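Local coordinates for protein hydrazine synthase subunit alpha (Candidatus Kuenenia stuttgartiensis, PDB 5C2V) that forms part of the hydrazine synthase complex and catalyses the condensation of hydroxylamine with ammonia to give hydrazine in anaerobic ammonium oxidation, at residues R721-E726 with A756-I761. Numbering follows the deposited sequence.
With HEC (heme c), chain B.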
loop_
_atom_site.group_PDB
_atom_site.type_symbol
_atom_site.label_atom_id
_atom_site.label_comp_id
_atom_site.label_asym_id
_atom_site.label_seq_id
_atom_site.Cartn_x
_atom_site.Cartn_y
_atom_site.Cartn_z
ATOM N N ARG D 721 -12.303 -20.661 -17.595
ATOM C CA ARG D 721 -13.431 -21.199 -18.346
ATOM C C ARG D 721 -12.982 -22.030 -19.543
ATOM O O ARG D 721 -13.589 -23.054 -19.857
ATOM C CB ARG D 721 -14.352 -20.070 -18.812
ATOM C CG ARG D 721 -15.098 -19.379 -17.683
ATOM C CD ARG D 721 -15.767 -20.395 -16.771
ATOM N NE ARG D 721 -16.626 -21.316 -17.509
ATOM C CZ ARG D 721 -17.905 -21.085 -17.786
ATOM N NH1 ARG D 721 -18.476 -19.957 -17.388
ATOM N NH2 ARG D 721 -18.611 -21.980 -18.464
ATOM N N LEU D 722 -11.923 -21.587 -20.211
ATOM C CA LEU D 722 -11.408 -22.307 -21.369
ATOM C C LEU D 722 -10.850 -23.673 -20.974
ATOM O O LEU D 722 -10.849 -24.601 -21.779
ATOM C CB LEU D 722 -10.337 -21.482 -22.086
ATOM C CG LEU D 722 -10.861 -20.309 -22.918
ATOM C CD1 LEU D 722 -9.718 -19.453 -23.436
ATOM C CD2 LEU D 722 -11.720 -20.812 -24.069
ATOM N N TYR D 723 -10.353 -23.788 -19.746
ATOM C CA TYR D 723 -9.926 -25.085 -19.226
ATOM C C TYR D 723 -10.985 -25.748 -18.340
ATOM O O TYR D 723 -10.824 -26.899 -17.934
ATOM C CB TYR D 723 -8.619 -24.937 -18.443
ATOM C CG TYR D 723 -7.404 -24.703 -19.313
ATOM C CD1 TYR D 723 -7.139 -23.450 -19.846
ATOM C CD2 TYR D 723 -6.520 -25.736 -19.596
ATOM C CE1 TYR D 723 -6.028 -23.229 -20.639
ATOM C CE2 TYR D 723 -5.405 -25.526 -20.389
ATOM C CZ TYR D 723 -5.166 -24.272 -20.907
ATOM O OH TYR D 723 -4.059 -24.058 -21.697
ATOM N N GLU D 724 -12.071 -25.023 -18.070
ATOM C CA GLU D 724 -13.161 -25.499 -17.210
ATOM C C GLU D 724 -12.686 -26.122 -15.895
ATOM O O GLU D 724 -13.108 -27.222 -15.535
ATOM C CB GLU D 724 -14.033 -26.505 -17.965
ATOM C CG GLU D 724 -14.840 -25.909 -19.112
ATOM C CD GLU D 724 -15.951 -24.980 -18.644
ATOM O OE1 GLU D 724 -16.545 -24.289 -19.498
ATOM O OE2 GLU D 724 -16.238 -24.942 -17.428
ATOM N N ALA D 725 -11.809 -25.418 -15.185
ATOM C CA ALA D 725 -11.289 -25.893 -13.905
ATOM C C ALA D 725 -10.788 -24.720 -13.070
ATOM O O ALA D 725 -10.597 -23.624 -13.595
ATOM C CB ALA D 725 -10.175 -26.905 -14.124
ATOM N N GLU D 726 -10.575 -24.938 -11.775
ATOM C CA GLU D 726 -9.980 -23.887 -10.959
ATOM C C GLU D 726 -8.462 -24.071 -10.952
ATOM O O GLU D 726 -7.922 -25.008 -10.364
ATOM C CB GLU D 726 -10.567 -23.879 -9.536
ATOM C CG GLU D 726 -10.462 -25.173 -8.740
ATOM C CD GLU D 726 -11.025 -25.029 -7.334
ATOM O OE1 GLU D 726 -10.566 -24.128 -6.599
ATOM O OE2 GLU D 726 -11.919 -25.817 -6.960
ATOM N N ALA D 756 -2.410 -20.168 -27.300
ATOM C CA ALA D 756 -2.095 -18.881 -27.905
ATOM C C ALA D 756 -2.706 -17.780 -27.052
ATOM O O ALA D 756 -2.072 -16.753 -26.794
ATOM C CB ALA D 756 -2.604 -18.805 -29.334
ATOM N N ILE D 757 -3.939 -18.004 -26.608
ATOM C CA ILE D 757 -4.590 -17.068 -25.693
ATOM C C ILE D 757 -3.822 -16.983 -24.371
ATOM O O ILE D 757 -3.593 -15.887 -23.844
ATOM C CB ILE D 757 -6.052 -17.471 -25.419
ATOM C CG1 ILE D 757 -6.859 -17.453 -26.718
ATOM C CG2 ILE D 757 -6.681 -16.542 -24.392
ATOM C CD1 ILE D 757 -8.315 -17.819 -26.538
ATOM N N VAL D 758 -3.421 -18.140 -23.849
ATOM C CA VAL D 758 -2.629 -18.201 -22.621
ATOM C C VAL D 758 -1.348 -17.375 -22.736
ATOM O O VAL D 758 -1.040 -16.562 -21.859
ATOM C CB VAL D 758 -2.257 -19.654 -22.261
ATOM C CG1 VAL D 758 -1.288 -19.682 -21.087
ATOM C CG2 VAL D 758 -3.508 -20.462 -21.947
ATOM N N GLU D 759 -0.613 -17.585 -23.824
ATOM C CA GLU D 759 0.608 -16.834 -24.094
ATOM C C GLU D 759 0.331 -15.340 -24.190
ATOM O O GLU D 759 1.080 -14.528 -23.644
ATOM C CB GLU D 759 1.267 -17.319 -25.387
ATOM C CG GLU D 759 2.048 -18.610 -25.244
ATOM C CD GLU D 759 2.766 -18.996 -26.522
ATOM O OE1 GLU D 759 2.209 -18.757 -27.615
ATOM O OE2 GLU D 759 3.891 -19.532 -26.433
ATOM N N TRP D 760 -0.745 -14.989 -24.887
ATOM C CA TRP D 760 -1.137 -13.593 -25.040
ATOM C C TRP D 760 -1.353 -12.925 -23.687
ATOM O O TRP D 760 -0.862 -11.823 -23.448
ATOM C CB TRP D 760 -2.405 -13.477 -25.887
ATOM C CG TRP D 760 -3.009 -12.105 -25.870
ATOM C CD1 TRP D 760 -2.446 -10.955 -26.342
ATOM C CD2 TRP D 760 -4.297 -11.742 -25.358
ATOM N NE1 TRP D 760 -3.302 -9.897 -26.151
ATOM C CE2 TRP D 760 -4.445 -10.354 -25.551
ATOM C CE3 TRP D 760 -5.337 -12.455 -24.756
ATOM C CZ2 TRP D 760 -5.592 -9.665 -25.161
ATOM C CZ3 TRP D 760 -6.475 -11.770 -24.372
ATOM C CH2 TRP D 760 -6.594 -10.390 -24.575
ATOM N N ILE D 761 -2.078 -13.601 -22.801
ATOM C CA ILE D 761 -2.350 -13.052 -21.477
ATOM C C ILE D 761 -1.083 -12.968 -20.625
ATOM O O ILE D 761 -0.841 -11.960 -19.958
ATOM C CB ILE D 761 -3.412 -13.883 -20.735
ATOM C CG1 ILE D 761 -4.727 -13.872 -21.514
ATOM C CG2 ILE D 761 -3.629 -13.347 -19.333
ATOM C CD1 ILE D 761 -5.866 -14.558 -20.800
HETATM FE FE HEC B . -18.970 -18.525 -24.267
HETATM C CHA HEC B . -20.222 -17.761 -21.164
HETATM C CHB HEC B . -15.975 -17.075 -23.428
HETATM C CHC HEC B . -17.656 -19.393 -27.348
HETATM C CHD HEC B . -22.017 -19.772 -25.262
HETATM N NA HEC B . -18.248 -17.558 -22.623
HETATM C C1A HEC B . -18.911 -17.421 -21.418
HETATM C C2A HEC B . -17.981 -16.853 -20.462
HETATM C C3A HEC B . -16.812 -16.663 -21.082
HETATM C C4A HEC B . -16.952 -17.102 -22.456
HETATM C CMA HEC B . -15.533 -16.078 -20.444
HETATM C CAA HEC B . -18.289 -16.526 -18.985
HETATM C CBA HEC B . -18.845 -15.110 -18.877
HETATM C CGA HEC B . -19.007 -14.741 -17.424
HETATM O O1A HEC B . -18.985 -13.524 -17.104
HETATM O O2A HEC B . -19.145 -15.665 -16.582
HETATM N NB HEC B . -17.172 -18.230 -25.235
HETATM C C1B HEC B . -16.033 -17.707 -24.652
HETATM C C2B HEC B . -14.922 -17.944 -25.553
HETATM C C3B HEC B . -15.390 -18.575 -26.636
HETATM C C4B HEC B . -16.812 -18.774 -26.454
HETATM C CMB HEC B . -13.460 -17.514 -25.302
HETATM C CAB HEC B . -14.585 -19.042 -27.871
HETATM C CBB HEC B . -13.696 -20.249 -27.496
HETATM N NC HEC B . -19.695 -19.418 -25.980
HETATM C C1C HEC B . -18.986 -19.675 -27.138
HETATM C C2C HEC B . -19.847 -20.402 -28.046
HETATM C C3C HEC B . -21.080 -20.398 -27.523
HETATM C C4C HEC B . -20.991 -19.852 -26.178
HETATM C CMC HEC B . -19.474 -20.729 -29.510
HETATM C CAC HEC B . -22.359 -20.991 -28.163
HETATM C CBC HEC B . -22.239 -22.523 -28.329
HETATM N ND HEC B . -20.846 -18.720 -23.344
HETATM C C1D HEC B . -21.947 -19.308 -23.964
HETATM C C2D HEC B . -23.035 -19.356 -23.015
HETATM C C3D HEC B . -22.495 -18.740 -21.717
HETATM C C4D HEC B . -21.121 -18.365 -22.023
HETATM C CMD HEC B . -24.451 -19.926 -23.255
HETATM C CAD HEC B . -23.317 -18.567 -20.412
HETATM C CBD HEC B . -22.538 -18.814 -19.120
HETATM C CGD HEC B . -21.877 -20.169 -19.107
HETATM O O1D HEC B . -20.901 -20.342 -18.333
HETATM O O2D HEC B . -22.318 -21.074 -19.860
#
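Leu-722 meets Ile-757 through their terminal methyls, CD1 to CD1 at 3.8 Å, and the two side chains cross at about a right angle. Beside them, Val-758 CG2 lies at the edge of the Tyr-723 ring near its plane, 3.6 Å from OH and 4.0 Å from CE1. Val-758 CG1 is anti to the backbone N (chi1 173°), which leaves CG2 as the branch that reaches the tyrosine. The other methyl of Leu-722, CD2, packs 3.9 Å from HEC CMB, so one leucine touches both Ile-757 and the heme. The contact lies in the C-terminal cytochrome c domain, which carries the bis-histidine heme, and joins the end of helix 717-722 to helix 751-762. A Schellman motif ends the first helix, with Glu-724 as C-prime residue at positive phi. Arg-721 grips one heme propionate oxygen, O1D, with NH1 at 2.6 Å and NH2 at 2.8 Å. Its NH2 also forms a salt bridge with Glu-724 OE1 (3.3 Å), which lies in the guanidinium plane and uses its syn lone pair. Glu-724 OE1 also accepts a hydrogen bond from the backbone N of the axial ligand His-745, and OE2 pairs with Arg-742. Arg-754 makes a cation-pi contact with Tyr-723.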